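Local coordinates for protein high choriolytic enzyme 1 (PDB 3VTG) that helps break down the egg envelope of the fish at hatching by hydrolysing its inner layer, this chain being the zinc-dependent protease domain of the astacin family, at residues Cys10-Ala15 with Asp61-Val66; Arg43-Lys48 with Thr191-Leu196; Ile51-Arg56 with His103-Gln108; Tyr133-His138 with Arg166-Pro171. One frame throughout, in Å; residues are numbered along the deposited sequence.

Contact 1 of 4, residues Cys10-Ala15 with Asp61-Val66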
loop_
_atom_site.group_PDB
_atom_site.type_symbol
_atom_site.label_atom_id
_atom_site.label_comp_id
_atom_site.label_asym_id
_atom_site.label_seq_id
_atom_site.Cartn_x
_atom_site.Cartn_y
_atom_site.Cartn_z
ATOM N N CYS A 10 4.217 -2.117 16.204
ATOM C CA CYS A 10 4.323 -2.355 14.767
ATOM C C CYS A 10 3.403 -1.473 13.926
ATOM O O CYS A 10 3.609 -1.335 12.722
ATOM C CB CYS A 10 3.993 -3.819 14.474
ATOM S SG CYS A 10 5.262 -4.984 15.011
ATOM N N PHE A 11 2.385 -0.896 14.558
ATOM C CA PHE A 11 1.381 -0.102 13.849
ATOM C C PHE A 11 1.324 1.309 14.414
ATOM O O PHE A 11 1.822 1.564 15.509
ATOM C CB PHE A 11 0.006 -0.775 13.936
ATOM C CG PHE A 11 -0.028 -2.160 13.350
ATOM C CD1 PHE A 11 -0.203 -2.350 11.983
ATOM C CD2 PHE A 11 0.119 -3.279 14.167
ATOM C CE1 PHE A 11 -0.229 -3.626 11.438
ATOM C CE2 PHE A 11 0.092 -4.558 13.629
ATOM C CZ PHE A 11 -0.087 -4.730 12.263
ATOM N N TRP A 12 0.728 2.228 13.657
ATOM C CA TRP A 12 0.580 3.610 14.110
ATOM C C TRP A 12 -0.360 3.687 15.275
ATOM O O TRP A 12 -1.341 2.946 15.343
ATOM C CB TRP A 12 0.155 4.510 12.953
ATOM C CG TRP A 12 1.210 4.516 11.882
ATOM C CD1 TRP A 12 1.269 3.715 10.745
ATOM C CD2 TRP A 12 2.438 5.320 11.849
ATOM N NE1 TRP A 12 2.404 3.978 10.022
ATOM C CE2 TRP A 12 3.147 4.934 10.626
ATOM C CE3 TRP A 12 2.989 6.299 12.671
ATOM C CZ2 TRP A 12 4.356 5.509 10.267
ATOM C CZ3 TRP A 12 4.207 6.876 12.295
ATOM C CH2 TRP A 12 4.876 6.487 11.124
ATOM N N LYS A 13 -0.037 4.566 16.219
ATOM C CA LYS A 13 -0.776 4.679 17.471
ATOM C C LYS A 13 -2.142 5.325 17.295
ATOM O O LYS A 13 -2.288 6.320 16.583
ATOM C CB LYS A 13 0.040 5.468 18.494
ATOM C CG LYS A 13 1.148 4.667 19.164
ATOM C CD LYS A 13 1.978 5.516 20.120
ATOM C CE LYS A 13 1.130 6.274 21.136
ATOM N NZ LYS A 13 0.215 5.408 21.933
ATOM N N LYS A 14 -3.141 4.745 17.948
ATOM C CA LYS A 14 -4.475 5.321 17.971
ATOM C C LYS A 14 -4.651 6.162 19.232
ATOM O O LYS A 14 -4.365 5.703 20.340
ATOM C CB LYS A 14 -5.536 4.222 17.898
ATOM C CG LYS A 14 -6.952 4.738 17.711
ATOM C CD LYS A 14 -7.721 3.855 16.746
ATOM C CE LYS A 14 -9.222 3.995 16.915
ATOM N NZ LYS A 14 -9.693 3.231 18.098
ATOM N N ALA A 15 -5.106 7.398 19.051
ATOM C CA ALA A 15 -5.366 8.301 20.169
ATOM C C ALA A 15 -6.673 7.920 20.856
ATOM O O ALA A 15 -7.466 7.144 20.316
ATOM C CB ALA A 15 -5.416 9.743 19.686
ATOM N N ASP A 61 8.122 9.233 15.813
ATOM C CA ASP A 61 7.793 8.358 14.684
ATOM C C ASP A 61 7.154 9.173 13.573
ATOM O O ASP A 61 6.131 9.823 13.786
ATOM C CB ASP A 61 6.829 7.240 15.102
ATOM C CG ASP A 61 7.322 6.447 16.295
ATOM O OD1 ASP A 61 8.475 5.976 16.280
ATOM O OD2 ASP A 61 6.532 6.271 17.243
ATOM N N PHE A 62 7.753 9.140 12.387
ATOM C CA PHE A 62 7.228 9.920 11.267
ATOM C C PHE A 62 7.662 9.367 9.922
ATOM O O PHE A 62 8.656 8.646 9.824
ATOM C CB PHE A 62 7.619 11.405 11.398
ATOM C CG PHE A 62 9.082 11.682 11.181
ATOM C CD1 PHE A 62 9.532 12.180 9.962
ATOM C CD2 PHE A 62 10.009 11.472 12.199
ATOM C CE1 PHE A 62 10.875 12.449 9.757
ATOM C CE2 PHE A 62 11.355 11.737 11.997
ATOM C CZ PHE A 62 11.787 12.230 10.776
ATOM N N ILE A 63 6.904 9.720 8.889
ATOM C CA ILE A 63 7.216 9.339 7.518
ATOM C C ILE A 63 7.993 10.464 6.835
ATOM O O ILE A 63 7.592 11.630 6.880
ATOM C CB ILE A 63 5.936 9.011 6.721
ATOM C CG1 ILE A 63 5.198 7.825 7.360
ATOM C CG2 ILE A 63 6.269 8.718 5.264
ATOM C CD1 ILE A 63 3.838 7.538 6.756
ATOM N N SER A 64 9.110 10.100 6.210
ATOM C CA SER A 64 9.893 11.030 5.416
ATOM C C SER A 64 9.700 10.701 3.941
ATOM O O SER A 64 10.182 9.676 3.459
ATOM C CB SER A 64 11.366 10.932 5.805
ATOM O OG SER A 64 12.155 11.807 5.020
ATOM N N VAL A 65 8.977 11.567 3.236
ATOM C CA VAL A 65 8.697 11.364 1.814
ATOM C C VAL A 65 9.854 11.907 0.977
ATOM O O VAL A 65 10.180 13.097 1.042
ATOM C CB VAL A 65 7.357 12.003 1.378
ATOM C CG1 VAL A 65 7.041 11.648 -0.069
ATOM C CG2 VAL A 65 6.219 11.560 2.292
ATOM N N VAL A 66 10.472 11.021 0.199
ATOM C CA VAL A 66 11.677 11.348 -0.563
ATOM C C VAL A 66 11.554 10.844 -1.997
ATOM O O VAL A 66 10.823 9.884 -2.262
ATOM C CB VAL A 66 12.951 10.754 0.090
ATOM C CG1 VAL A 66 13.294 11.486 1.382
ATOM C CG2 VAL A 66 12.799 9.258 0.340
#
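Trp-12 lays the benzene half of its indole against the start of strand 62-66. The apolar part of the contact is with Ile-63. CZ2 of Trp-12 lies 3.8 Å from CG1 of Ile-63, and the two side chains meet at a slant. The ring gets there with chi1 at -62°, CG lying anti to the carbonyl carbon. The polar neighbours sit at the ring edge, near its plane. Asp-61 O is 3.8 Å from Trp-12 CZ3, and Phe-62 N is 4.1 Å from Trp-12 CH2. Asp-61 CB also touches Trp-12 CZ3, at 3.9 Å. The carboxylate of Asp-61 stands at 78° to the indole and turns to Gly-80 N and a salt bridge with Arg-77. No hydrogen bond joins the two segments. The indole NE1 instead binds Ala-104 O at the end of helix 94-105. Trp-12 thus packs the N-terminal loop against the mixed sheet, where Val-20 and Ile-22 of strand 20-26 and Gln-82 of strand 81-86 also touch it.

Contact 2 of 4, residues Arg43-Lys48 with Thr191-Leu196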
loop_
_atom_site.group_PDB
_atom_site.type_symbol
_atom_site.label_atom_id
_atom_site.label_comp_id
_atom_site.label_asym_id
_atom_site.label_seq_id
_atom_site.Cartn_x
_atom_site.Cartn_y
_atom_site.Cartn_z
ATOM N N ARG A 43 -5.390 13.119 1.693
ATOM C CA ARG A 43 -6.766 13.482 2.025
ATOM C C ARG A 43 -7.775 12.383 1.706
ATOM O O ARG A 43 -8.865 12.365 2.272
ATOM C CB ARG A 43 -7.173 14.791 1.344
ATOM C CG ARG A 43 -6.637 16.037 2.031
ATOM C CD ARG A 43 -7.366 17.297 1.582
ATOM N NE ARG A 43 -7.224 17.559 0.149
ATOM C CZ ARG A 43 -6.173 18.150 -0.414
ATOM N NH1 ARG A 43 -5.140 18.550 0.319
ATOM N NH2 ARG A 43 -6.152 18.339 -1.724
ATOM N N ALA A 44 -7.405 11.465 0.813
ATOM C CA ALA A 44 -8.276 10.351 0.432
ATOM C C ALA A 44 -8.638 9.446 1.611
ATOM O O ALA A 44 -9.608 8.691 1.550
ATOM C CB ALA A 44 -7.641 9.537 -0.687
ATOM N N PHE A 45 -7.854 9.527 2.682
ATOM C CA PHE A 45 -8.078 8.718 3.874
ATOM C C PHE A 45 -9.080 9.355 4.845
ATOM O O PHE A 45 -9.605 8.675 5.725
ATOM C CB PHE A 45 -6.743 8.448 4.578
ATOM C CG PHE A 45 -5.823 7.543 3.805
ATOM C CD1 PHE A 45 -5.022 8.043 2.778
ATOM C CD2 PHE A 45 -5.759 6.187 4.100
ATOM C CE1 PHE A 45 -4.180 7.205 2.064
ATOM C CE2 PHE A 45 -4.917 5.345 3.389
ATOM C CZ PHE A 45 -4.129 5.852 2.369
ATOM N N ASN A 46 -9.352 10.648 4.670
ATOM C CA ASN A 46 -10.138 11.417 5.644
ATOM C C ASN A 46 -11.628 11.100 5.718
ATOM O O ASN A 46 -12.206 11.079 6.806
ATOM C CB ASN A 46 -9.946 12.921 5.420
ATOM C CG ASN A 46 -8.525 13.379 5.691
ATOM O OD1 ASN A 46 -7.724 12.657 6.289
ATOM N ND2 ASN A 46 -8.206 14.590 5.254
ATOM N N GLY A 47 -12.249 10.870 4.566
ATOM C CA GLY A 47 -13.699 10.718 4.486
ATOM C C GLY A 47 -14.271 9.471 5.133
ATOM O O GLY A 47 -15.347 9.524 5.739
ATOM N N LYS A 48 -13.556 8.353 5.015
ATOM C CA LYS A 48 -14.094 7.054 5.426
ATOM C C LYS A 48 -13.208 6.241 6.381
ATOM O O LYS A 48 -13.545 5.105 6.711
ATOM C CB LYS A 48 -14.500 6.228 4.193
ATOM C CG LYS A 48 -15.655 6.837 3.406
ATOM C CD LYS A 48 -16.343 5.826 2.503
ATOM C CE LYS A 48 -17.637 6.385 1.927
ATOM N NZ LYS A 48 -18.668 6.626 2.974
ATOM N N THR A 191 -12.303 -0.815 4.295
ATOM C CA THR A 191 -12.770 -1.659 5.393
ATOM C C THR A 191 -11.588 -2.206 6.200
ATOM O O THR A 191 -11.608 -2.188 7.433
ATOM C CB THR A 191 -13.666 -2.805 4.876
ATOM O OG1 THR A 191 -14.815 -2.250 4.223
ATOM C CG2 THR A 191 -14.129 -3.707 6.021
ATOM N N ARG A 192 -10.552 -2.665 5.500
ATOM C CA ARG A 192 -9.363 -3.218 6.146
ATOM C C ARG A 192 -8.663 -2.216 7.062
ATOM O O ARG A 192 -8.272 -2.566 8.174
ATOM C CB ARG A 192 -8.381 -3.751 5.105
ATOM C CG ARG A 192 -8.829 -5.040 4.442
ATOM C CD ARG A 192 -8.071 -5.237 3.148
ATOM N NE ARG A 192 -8.550 -6.402 2.414
ATOM C CZ ARG A 192 -8.111 -6.760 1.212
ATOM N NH1 ARG A 192 -7.189 -6.037 0.588
ATOM N NH2 ARG A 192 -8.605 -7.841 0.629
ATOM N N ILE A 193 -8.511 -0.978 6.591
ATOM C CA ILE A 193 -7.949 0.094 7.413
ATOM C C ILE A 193 -8.778 0.261 8.689
ATOM O O ILE A 193 -8.232 0.302 9.794
ATOM C CB ILE A 193 -7.883 1.430 6.640
ATOM C CG1 ILE A 193 -6.901 1.329 5.462
ATOM C CG2 ILE A 193 -7.505 2.577 7.574
ATOM C CD1 ILE A 193 -7.053 2.425 4.422
ATOM N N ASN A 194 -10.096 0.323 8.523
ATOM C CA ASN A 194 -11.010 0.531 9.641
ATOM C C ASN A 194 -11.016 -0.613 10.653
ATOM O O ASN A 194 -11.140 -0.377 11.853
ATOM C CB ASN A 194 -12.424 0.835 9.139
ATOM C CG ASN A 194 -12.533 2.208 8.495
ATOM O OD1 ASN A 194 -13.364 2.430 7.618
ATOM N ND2 ASN A 194 -11.695 3.135 8.932
ATOM N N VAL A 195 -10.871 -1.845 10.172
ATOM C CA VAL A 195 -10.798 -3.005 11.059
ATOM C C VAL A 195 -9.456 -3.040 11.802
ATOM O O VAL A 195 -9.424 -3.181 13.026
ATOM C CB VAL A 195 -11.064 -4.333 10.313
ATOM C CG1 VAL A 195 -10.856 -5.525 11.237
ATOM C CG2 VAL A 195 -12.479 -4.362 9.750
ATOM N N LEU A 196 -8.355 -2.884 11.067
ATOM C CA LEU A 196 -7.018 -2.931 11.662
ATOM C C LEU A 196 -6.818 -1.853 12.731
ATOM O O LEU A 196 -6.271 -2.123 13.803
ATOM C CB LEU A 196 -5.937 -2.823 10.579
ATOM C CG LEU A 196 -4.473 -2.917 11.026
ATOM C CD1 LEU A 196 -4.154 -4.270 11.645
ATOM C CD2 LEU A 196 -3.536 -2.635 9.863
#
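Phe-45 and Ile-193 stand with their CA atoms 9.3 Å apart, and the CA atoms of Lys-48 and Asn-194 are 8.4 Å apart. Segment 191-196 is regular helix. Residues 44-47, next to helix 32-43, keep helical backbone angles without the regular bonds, though Asn-46 N still bonds to Arg-43 O. The apolar contact is made by one methyl. CD1 of Ile-193 lies 3.8 Å from CE2 of Phe-45, and the two side chains cross at about a right angle. With chi2 at 163°, Ile-193 is extended, which carries CD1 out to the ring. The amide end of Asn-194 meets backbone instead, its CG 3.5 Å from Lys-48 O. A leucine in place of Asn-194 would probably leave the Lys-48 carbonyl without a polar neighbour from this helix. The contact joins C-terminal helix 187-196 to the loop leading into strand 51-55. Asn-102 of helix 94-105 touches both Phe-45 and Ile-193, while Ile-51 of the strand touches Ile-193 and Phe-53 meets Phe-45 edge-to-face.

Contact 3 of 4, residues Ile51-Arg56 with His103-Gln108. With ZN (zinc ion), chain B.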
loop_
_atom_site.group_PDB
_atom_site.type_symbol
_atom_site.label_atom_id
_atom_site.label_comp_id
_atom_site.label_asym_id
_atom_site.label_seq_id
_atom_site.Cartn_x
_atom_site.Cartn_y
_atom_site.Cartn_z
ATOM N N ILE A 51 -7.754 7.507 9.902
ATOM C CA ILE A 51 -6.358 7.857 9.617
ATOM C C ILE A 51 -6.251 9.336 9.246
ATOM O O ILE A 51 -7.014 9.828 8.415
ATOM C CB ILE A 51 -5.783 7.003 8.454
ATOM C CG1 ILE A 51 -5.899 5.495 8.733
ATOM C CG2 ILE A 51 -4.347 7.398 8.124
ATOM C CD1 ILE A 51 -5.167 4.993 9.958
ATOM N N ARG A 52 -5.304 10.032 9.872
ATOM C CA ARG A 52 -5.006 11.425 9.533
ATOM C C ARG A 52 -3.503 11.635 9.369
ATOM O O ARG A 52 -2.755 11.586 10.341
ATOM C CB ARG A 52 -5.537 12.387 10.607
ATOM C CG ARG A 52 -7.028 12.302 10.890
ATOM C CD ARG A 52 -7.881 12.851 9.756
ATOM N NE ARG A 52 -9.296 12.751 10.100
ATOM C CZ ARG A 52 -10.066 11.698 9.830
ATOM N NH1 ARG A 52 -9.571 10.645 9.187
ATOM N NH2 ARG A 52 -11.339 11.702 10.201
ATOM N N PHE A 53 -3.064 11.864 8.136
ATOM C CA PHE A 53 -1.681 12.243 7.882
ATOM C C PHE A 53 -1.544 13.744 8.122
ATOM O O PHE A 53 -2.274 14.537 7.522
ATOM C CB PHE A 53 -1.273 11.870 6.455
ATOM C CG PHE A 53 -1.236 10.387 6.202
ATOM C CD1 PHE A 53 -0.144 9.627 6.609
ATOM C CD2 PHE A 53 -2.293 9.747 5.562
ATOM C CE1 PHE A 53 -0.107 8.260 6.385
ATOM C CE2 PHE A 53 -2.261 8.378 5.332
ATOM C CZ PHE A 53 -1.167 7.635 5.746
ATOM N N VAL A 54 -0.635 14.126 9.022
ATOM C CA VAL A 54 -0.427 15.537 9.379
ATOM C C VAL A 54 1.043 15.921 9.277
ATOM O O VAL A 54 1.923 15.096 9.515
ATOM C CB VAL A 54 -0.929 15.878 10.805
ATOM C CG1 VAL A 54 -2.406 15.548 10.964
ATOM C CG2 VAL A 54 -0.091 15.189 11.876
ATOM N N ARG A 55 1.310 17.176 8.933
ATOM C CA ARG A 55 2.684 17.663 8.927
ATOM C C ARG A 55 3.305 17.495 10.307
ATOM O O ARG A 55 2.687 17.816 11.324
ATOM C CB ARG A 55 2.759 19.122 8.473
ATOM C CG ARG A 55 2.494 19.303 6.986
ATOM C CD ARG A 55 2.756 20.729 6.523
ATOM N NE ARG A 55 1.773 21.657 7.073
ATOM C CZ ARG A 55 0.574 21.888 6.545
ATOM N NH1 ARG A 55 0.195 21.266 5.431
ATOM N NH2 ARG A 55 -0.247 22.742 7.134
ATOM N N ARG A 56 4.519 16.953 10.327
ATOM C CA ARG A 56 5.262 16.730 11.560
ATOM C C ARG A 56 5.584 18.042 12.265
ATOM O O ARG A 56 5.867 19.057 11.626
ATOM C CB ARG A 56 6.563 15.982 11.255
ATOM C CG ARG A 56 7.347 15.541 12.480
ATOM C CD ARG A 56 8.794 15.241 12.132
ATOM N NE ARG A 56 9.516 14.731 13.297
ATOM C CZ ARG A 56 10.840 14.695 13.420
ATOM N NH1 ARG A 56 11.628 15.141 12.450
ATOM N NH2 ARG A 56 11.381 14.198 14.522
ATOM N N HIS A 103 0.896 0.795 2.407
ATOM C CA HIS A 103 2.040 0.021 2.903
ATOM C C HIS A 103 2.466 0.537 4.254
ATOM O O HIS A 103 2.675 -0.246 5.186
ATOM C CB HIS A 103 3.233 0.091 1.956
ATOM C CG HIS A 103 3.134 -0.804 0.740
ATOM N ND1 HIS A 103 2.737 -2.092 0.800
ATOM C CD2 HIS A 103 3.461 -0.558 -0.590
ATOM C CE1 HIS A 103 2.785 -2.632 -0.434
ATOM N NE2 HIS A 103 3.228 -1.692 -1.283
ATOM N N ALA A 104 2.597 1.862 4.375
ATOM C CA ALA A 104 2.997 2.494 5.636
ATOM C C ALA A 104 2.022 2.175 6.771
ATOM O O ALA A 104 2.424 2.095 7.934
ATOM C CB ALA A 104 3.151 3.999 5.462
ATOM N N LEU A 105 0.750 1.971 6.433
ATOM C CA LEU A 105 -0.251 1.559 7.419
ATOM C C LEU A 105 -0.112 0.103 7.871
ATOM O O LEU A 105 -0.606 -0.265 8.940
ATOM C CB LEU A 105 -1.667 1.811 6.900
ATOM C CG LEU A 105 -2.116 3.261 6.713
ATOM C CD1 LEU A 105 -3.542 3.290 6.187
ATOM C CD2 LEU A 105 -1.998 4.052 8.005
ATOM N N GLY A 106 0.543 -0.718 7.052
ATOM C CA GLY A 106 0.782 -2.125 7.377
ATOM C C GLY A 106 0.215 -3.133 6.393
ATOM O O GLY A 106 0.174 -4.328 6.690
ATOM N N PHE A 107 -0.206 -2.666 5.219
ATOM C CA PHE A 107 -0.831 -3.536 4.219
ATOM C C PHE A 107 0.117 -3.982 3.116
ATOM O O PHE A 107 0.940 -3.205 2.626
ATOM C CB PHE A 107 -2.083 -2.882 3.637
ATOM C CG PHE A 107 -3.158 -2.672 4.654
ATOM C CD1 PHE A 107 -3.925 -3.743 5.102
ATOM C CD2 PHE A 107 -3.375 -1.417 5.204
ATOM C CE1 PHE A 107 -4.903 -3.562 6.063
ATOM C CE2 PHE A 107 -4.355 -1.228 6.165
ATOM C CZ PHE A 107 -5.119 -2.302 6.592
ATOM N N GLN A 108 -0.024 -5.246 2.732
ATOM C CA GLN A 108 0.839 -5.868 1.732
ATOM C C GLN A 108 0.095 -6.065 0.417
ATOM O O GLN A 108 -1.117 -5.853 0.344
ATOM C CB GLN A 108 1.374 -7.199 2.267
ATOM C CG GLN A 108 2.084 -7.045 3.604
ATOM C CD GLN A 108 2.440 -8.364 4.245
ATOM O OE1 GLN A 108 1.713 -8.864 5.103
ATOM N NE2 GLN A 108 3.561 -8.936 3.832
HETATM ZN ZN ZN B . 3.449 -1.821 -3.382
HETATM O O HOH W 1 5.005 -0.369 -3.406
HETATM O O HOH W 2 4.004 -1.816 -5.619
#
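Leu-105 ends the zinc-binding helix 94-105 of the astacin active site and packs there on Ile-51 and Phe-53 of edge strand 51-55. The helix carries the HExxH motif, in which His-99 and His-103 bind the zinc ion. Leu-105 and Ile-51 reach for each other tip to tip, with CD2 of Leu-105 3.8 Å from CD1 of Ile-51. The other methyl, Leu-105 CD1, approaches Ile-51 CG1 at 4.1 Å. Phe-53 adds a looser touch, its CZ 4.3 Å from Leu-105 CD2. The side chain of Leu-105 is extended, with chi2 at 180°, and its CD2 meets both CD1 and CG2 of Ile-51. Gly-106 then closes the helix in a Schellman motif. Its phi of 121° would drive a CB into the carbonyl O of Leu-105. The turn brings Phe-107 O back to His-103, whose ND1 gives it a hydrogen bond of 2.8 Å. The acceptor lies 22° out of the imidazole plane. On the far side of the ring, His-103 NE2 binds zinc at 2.1 Å. Two waters, His-99 and His-109 complete the five ligands. The chemistry is divided along the segment. Apolar packing holds the helix end against the sheet, while the bond to Phe-107 O probably limits rotation of the His-103 ring, so helps to hold NE2 toward the metal, and may make it a somewhat stronger donor.

Contact 4 of 4, residues Tyr133-His138 with Arg166-Pro171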
loop_
_atom_site.group_PDB
_atom_site.type_symbol
_atom_site.label_atom_id
_atom_site.label_comp_id
_atom_site.label_asym_id
_atom_site.label_seq_id
_atom_site.Cartn_x
_atom_site.Cartn_y
_atom_site.Cartn_z
ATOM N N TYR A 133 10.376 -12.603 -6.075
ATOM C CA TYR A 133 10.094 -12.560 -4.636
ATOM C C TYR A 133 8.857 -11.722 -4.295
ATOM O O TYR A 133 8.213 -11.957 -3.274
ATOM C CB TYR A 133 11.315 -12.062 -3.846
ATOM C CG TYR A 133 11.527 -10.566 -3.925
ATOM C CD1 TYR A 133 10.991 -9.713 -2.957
ATOM C CD2 TYR A 133 12.251 -10.000 -4.975
ATOM C CE1 TYR A 133 11.172 -8.341 -3.031
ATOM C CE2 TYR A 133 12.437 -8.629 -5.058
ATOM C CZ TYR A 133 11.896 -7.806 -4.084
ATOM O OH TYR A 133 12.078 -6.445 -4.161
ATOM N N ASN A 134 8.535 -10.752 -5.152
ATOM C CA ASN A 134 7.357 -9.896 -4.975
ATOM C C ASN A 134 6.038 -10.662 -5.077
ATOM O O ASN A 134 4.975 -10.127 -4.761
ATOM C CB ASN A 134 7.360 -8.768 -6.009
ATOM C CG ASN A 134 8.505 -7.795 -5.813
ATOM O OD1 ASN A 134 8.571 -7.084 -4.809
ATOM N ND2 ASN A 134 9.406 -7.748 -6.783
ATOM N N PHE A 135 6.121 -11.914 -5.517
ATOM C CA PHE A 135 4.947 -12.754 -5.724
ATOM C C PHE A 135 4.868 -13.888 -4.696
ATOM O O PHE A 135 3.973 -14.731 -4.768
ATOM C CB PHE A 135 4.947 -13.321 -7.151
ATOM C CG PHE A 135 4.941 -12.270 -8.232
ATOM C CD1 PHE A 135 3.762 -11.941 -8.896
ATOM C CD2 PHE A 135 6.117 -11.613 -8.595
ATOM C CE1 PHE A 135 3.756 -10.979 -9.897
ATOM C CE2 PHE A 135 6.115 -10.646 -9.593
ATOM C CZ PHE A 135 4.934 -10.333 -10.247
ATOM N N ASN A 136 5.806 -13.909 -3.750
ATOM C CA ASN A 136 5.801 -14.908 -2.677
ATOM C C ASN A 136 4.580 -14.776 -1.772
ATOM O O ASN A 136 4.229 -13.673 -1.358
ATOM C CB ASN A 136 7.069 -14.797 -1.827
ATOM C CG ASN A 136 8.319 -15.224 -2.571
ATOM O OD1 ASN A 136 8.255 -15.772 -3.670
ATOM N ND2 ASN A 136 9.474 -14.975 -1.961
ATOM N N LYS A 137 3.942 -15.905 -1.478
ATOM C CA LYS A 137 2.802 -15.949 -0.565
ATOM C C LYS A 137 3.250 -15.644 0.866
ATOM O O LYS A 137 4.291 -16.132 1.309
ATOM C CB LYS A 137 2.149 -17.330 -0.623
ATOM C CG LYS A 137 0.830 -17.456 0.126
ATOM C CD LYS A 137 0.356 -18.901 0.171
ATOM C CE LYS A 137 -0.047 -19.405 -1.205
ATOM N NZ LYS A 137 -0.394 -20.853 -1.188
ATOM N N HIS A 138 2.465 -14.837 1.580
ATOM C CA HIS A 138 2.757 -14.507 2.976
ATOM C C HIS A 138 1.643 -14.912 3.895
ATOM O O HIS A 138 0.497 -15.074 3.470
ATOM C CB HIS A 138 3.045 -13.017 3.139
ATOM C CG HIS A 138 4.199 -12.521 2.303
ATOM N ND1 HIS A 138 5.381 -13.162 2.245
ATOM C CD2 HIS A 138 4.319 -11.401 1.485
ATOM C CE1 HIS A 138 6.214 -12.491 1.428
ATOM N NE2 HIS A 138 5.563 -11.415 0.962
ATOM N N ARG A 166 2.874 -12.288 -22.009
ATOM C CA ARG A 166 3.084 -13.386 -21.075
ATOM C C ARG A 166 3.000 -12.878 -19.642
ATOM O O ARG A 166 3.968 -12.380 -19.059
ATOM C CB ARG A 166 4.359 -14.158 -21.408
ATOM C CG ARG A 166 4.124 -15.159 -22.534
ATOM C CD ARG A 166 5.395 -15.519 -23.280
ATOM N NE ARG A 166 5.817 -14.474 -24.211
ATOM C CZ ARG A 166 6.969 -14.490 -24.876
ATOM N NH1 ARG A 166 7.275 -13.494 -25.698
ATOM N NH2 ARG A 166 7.821 -15.493 -24.713
ATOM N N ASP A 167 1.791 -13.003 -19.105
ATOM C CA ASP A 167 1.403 -12.389 -17.846
ATOM C C ASP A 167 2.038 -13.053 -16.631
ATOM O O ASP A 167 2.205 -14.273 -16.586
ATOM C CB ASP A 167 -0.123 -12.424 -17.708
ATOM C CG ASP A 167 -0.837 -11.605 -18.777
ATOM O OD1 ASP A 167 -0.217 -10.713 -19.391
ATOM O OD2 ASP A 167 -2.036 -11.853 -18.997
ATOM N N SER A 168 2.382 -12.237 -15.640
ATOM C CA SER A 168 2.895 -12.751 -14.376
ATOM C C SER A 168 1.781 -13.324 -13.501
ATOM O O SER A 168 2.017 -14.254 -12.730
ATOM C CB SER A 168 3.642 -11.657 -13.617
ATOM O OG SER A 168 2.801 -10.550 -13.357
ATOM N N ILE A 169 0.577 -12.764 -13.621
ATOM C CA ILE A 169 -0.571 -13.175 -12.808
ATOM C C ILE A 169 -1.782 -13.407 -13.700
ATOM O O ILE A 169 -2.113 -12.564 -14.535
ATOM C CB ILE A 169 -0.943 -12.106 -11.752
ATOM C CG1 ILE A 169 0.254 -11.775 -10.854
ATOM C CG2 ILE A 169 -2.137 -12.557 -10.915
ATOM C CD1 ILE A 169 0.058 -10.541 -9.999
ATOM N N THR A 170 -2.446 -14.546 -13.509
ATOM C CA THR A 170 -3.702 -14.834 -14.197
ATOM C C THR A 170 -4.794 -15.118 -13.174
ATOM O O THR A 170 -4.698 -16.092 -12.431
ATOM C CB THR A 170 -3.587 -16.052 -15.134
ATOM O OG1 THR A 170 -2.473 -15.882 -16.018
ATOM C CG2 THR A 170 -4.873 -16.222 -15.950
ATOM N N PRO A 171 -5.835 -14.267 -13.122
ATOM C CA PRO A 171 -6.972 -14.563 -12.251
ATOM C C PRO A 171 -7.650 -15.876 -12.645
ATOM O O PRO A 171 -7.759 -16.183 -13.835
ATOM C CB PRO A 171 -7.919 -13.383 -12.495
ATOM C CG PRO A 171 -7.028 -12.279 -12.952
ATOM C CD PRO A 171 -5.983 -12.959 -13.786
#
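Phe-135 has the most surface buried here and meets Ser-168 and Ile-169 with the CD1-CE1-CZ side of its ring. With chi1 at -59°, CG lies anti to the carbonyl carbon, which brings the ring to the other segment. CE1 of Phe-135 lies 3.7 Å from CG1 of Ile-169, which sits at the ring edge, in plane. CD1 of Ile-169 is also 3.7 Å from CE1 of Phe-135. Ser-168 approaches the same side, its OG 3.6 Å from Phe-135 CE1 and its CB 3.8 Å from Phe-135 CZ. Its buried hydroxyl bonds to Ala-159 O and Arg-157 O. An alanine in place of Phe-135 would probably open a gap beside Ile-169 and take away part of the apolar cover of the Ser-168 side chain. The contact joins the 3-10 turn that ends at Phe-135 to the start of strand 169-171. Ile-122 of the partner strand 120-122 touches both Phe-135 and Ile-169, and Tyr-155 meets the Phe-135 ring edge-to-face. The small antiparallel sheet is thus packed against the turn.

How the contacts relate
From the N terminus, contact 1 closes the first loop, bringing residues 10-15 to strand 62-66. Contact 2 opens inside that loop and closes only at helix 187-196, so the two cross. Contact 3 also crosses contact 1 and is nested inside contact 2. Contacts 1 and 3 share the mixed sheet, their centres about 6 Å apart. Contacts 2 and 3 touch, Arg-192 O packing on Phe-107. These three tie the N-terminal loop, the sheet, the zinc-binding helix and the C-terminal helix together. Contact 4 follows contact 3 in series, nested inside contact 2, and lies on the opposite side of the chain's centre from the other three. Its one touch with the others is His-138 against Gln-108.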